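Alr2269 protein (Nostoc sp., PDB 3MC9) is a cyanobacterial Omp85 whose periplasmic POTRA domains probably take part in outer-membrane protein transport and beta-barrel biogenesis. Local coordinates at residues A[118-123]-A[131-136]. Residues are numbered along the deposited sequence; the frame is centred on the assembly and turned at random.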
# COMPACT_ATOMS: atom_id res chain seq x y z
N GLN A 118 10.83 1.12 4.64
CA GLN A 118 12.23 1.35 4.33
C GLN A 118 13.12 0.25 4.89
O GLN A 118 12.73 -0.47 5.80
CB GLN A 118 12.68 2.71 4.87
CG GLN A 118 12.35 2.94 6.33
CD GLN A 118 12.70 4.35 6.81
OE1 GLN A 118 13.85 4.64 7.17
NE2 GLN A 118 11.71 5.22 6.83
N ALA A 119 14.32 0.15 4.33
CA ALA A 119 15.35 -0.75 4.83
C ALA A 119 16.46 0.09 5.45
O ALA A 119 17.00 1.02 4.81
CB ALA A 119 15.89 -1.59 3.73
N SER A 120 16.78 -0.24 6.70
CA SER A 120 17.87 0.40 7.43
C SER A 120 18.96 -0.65 7.74
O SER A 120 18.73 -1.55 8.54
CB SER A 120 17.30 1.02 8.71
OG SER A 120 18.29 1.72 9.44
N PRO A 121 20.13 -0.57 7.08
CA PRO A 121 21.22 -1.52 7.32
C PRO A 121 22.31 -1.05 8.30
O PRO A 121 22.80 0.09 8.21
CB PRO A 121 21.84 -1.72 5.92
CG PRO A 121 21.52 -0.49 5.16
CD PRO A 121 20.39 0.26 5.89
N GLU A 122 22.70 -1.94 9.22
CA GLU A 122 23.73 -1.63 10.23
C GLU A 122 24.83 -2.68 10.10
O GLU A 122 24.62 -3.88 10.35
CB GLU A 122 23.13 -1.62 11.65
CG GLU A 122 24.06 -1.11 12.74
CD GLU A 122 23.54 -1.41 14.15
OE1 GLU A 122 23.42 -2.61 14.50
OE2 GLU A 122 23.26 -0.46 14.91
N ASP A 123 26.00 -2.23 9.67
CA ASP A 123 27.12 -3.13 9.47
C ASP A 123 27.70 -3.55 10.83
O ASP A 123 27.78 -2.73 11.76
CB ASP A 123 28.21 -2.46 8.63
CG ASP A 123 29.20 -3.46 8.03
OD1 ASP A 123 28.85 -4.64 7.77
OD2 ASP A 123 30.34 -3.05 7.79
N SER A 131 17.22 -3.81 9.11
CA SER A 131 15.93 -3.48 9.69
C SER A 131 14.95 -3.02 8.61
O SER A 131 15.22 -2.06 7.88
CB SER A 131 16.09 -2.43 10.78
OG SER A 131 16.67 -3.02 11.94
N PHE A 132 13.84 -3.72 8.49
CA PHE A 132 12.74 -3.29 7.64
C PHE A 132 11.79 -2.57 8.57
O PHE A 132 11.24 -3.17 9.50
CB PHE A 132 12.06 -4.45 6.94
CG PHE A 132 12.91 -5.09 5.88
CD1 PHE A 132 13.11 -4.47 4.65
CD2 PHE A 132 13.55 -6.30 6.13
CE1 PHE A 132 13.91 -5.05 3.68
CE2 PHE A 132 14.36 -6.88 5.16
CZ PHE A 132 14.55 -6.25 3.94
N ILE A 133 11.64 -1.26 8.35
CA ILE A 133 10.80 -0.44 9.20
C ILE A 133 9.55 -0.11 8.41
O ILE A 133 9.61 0.46 7.32
CB ILE A 133 11.55 0.83 9.68
CG1 ILE A 133 12.79 0.41 10.47
CG2 ILE A 133 10.63 1.71 10.55
CD1 ILE A 133 13.96 1.34 10.32
N VAL A 134 8.41 -0.52 8.94
CA VAL A 134 7.17 -0.47 8.20
C VAL A 134 6.12 0.27 9.02
O VAL A 134 6.14 0.22 10.25
CB VAL A 134 6.68 -1.88 7.84
CG1 VAL A 134 7.77 -2.66 7.09
CG2 VAL A 134 6.23 -2.64 9.09
N GLN A 135 5.23 0.97 8.33
CA GLN A 135 4.15 1.72 8.96
C GLN A 135 2.86 1.12 8.46
O GLN A 135 2.51 1.32 7.30
CB GLN A 135 4.24 3.20 8.60
CG GLN A 135 3.21 4.10 9.29
CD GLN A 135 3.02 3.82 10.78
OE1 GLN A 135 1.94 3.43 11.21
NE2 GLN A 135 4.07 4.02 11.58
N PRO A 136 2.18 0.34 9.31
CA PRO A 136 0.92 -0.24 8.87
C PRO A 136 -0.08 0.83 8.44
O PRO A 136 -0.10 1.93 8.99
CB PRO A 136 0.41 -0.97 10.12
CG PRO A 136 1.61 -1.19 10.96
CD PRO A 136 2.56 -0.09 10.66
O HOH W 1 9.10 3.40 7.10
O HOH W 2 19.39 -2.70 11.30
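Ile133 sets CG1 anti to its own carbonyl carbon (chi1 -59°), and CD1 at its end reaches diagonally over the partner strand to Ser120 CB, 3.7 Å away. Gln118 holds CG between its backbone N and carbonyl carbon (chi1 52°), which lays CG across Ile133 CB at 4.0 Å. From there its chain runs out extended. Its NE2 gives a hydrogen bond to a water that also binds Ile133 O, the acceptor of the Gln118 N bond. Ser131 OG is hydrogen-bonded to a second water, 2.8 Å away; that water donates to Ser120 O. The two segments lie on the two strands, 114-124 and 127-136, of an antiparallel hairpin in the sheet of a POTRA domain. Gln118-Ile133 and Ser120-Ser131 are hydrogen-bonded pairs, two bonds each. Ser120 N to Ser131 O is short, 2.7 Å, and nearly straight at 173°. Between these two pairs sits the non-hydrogen-bonded pair Ala119-Phe132, with its side chains on the face opposite Gln118, Ser120, Ser131 and Ile133. There Ala119 CB meets Phe132 CE1 obliquely at 4.0 Å. Helix 98-110 packs on this face, with Ile105 against Ala119 and Ile108 against Phe132. Phe132 itself makes backbone bonds with Leu68 and Arg70, which join the hairpin to strand 62-71.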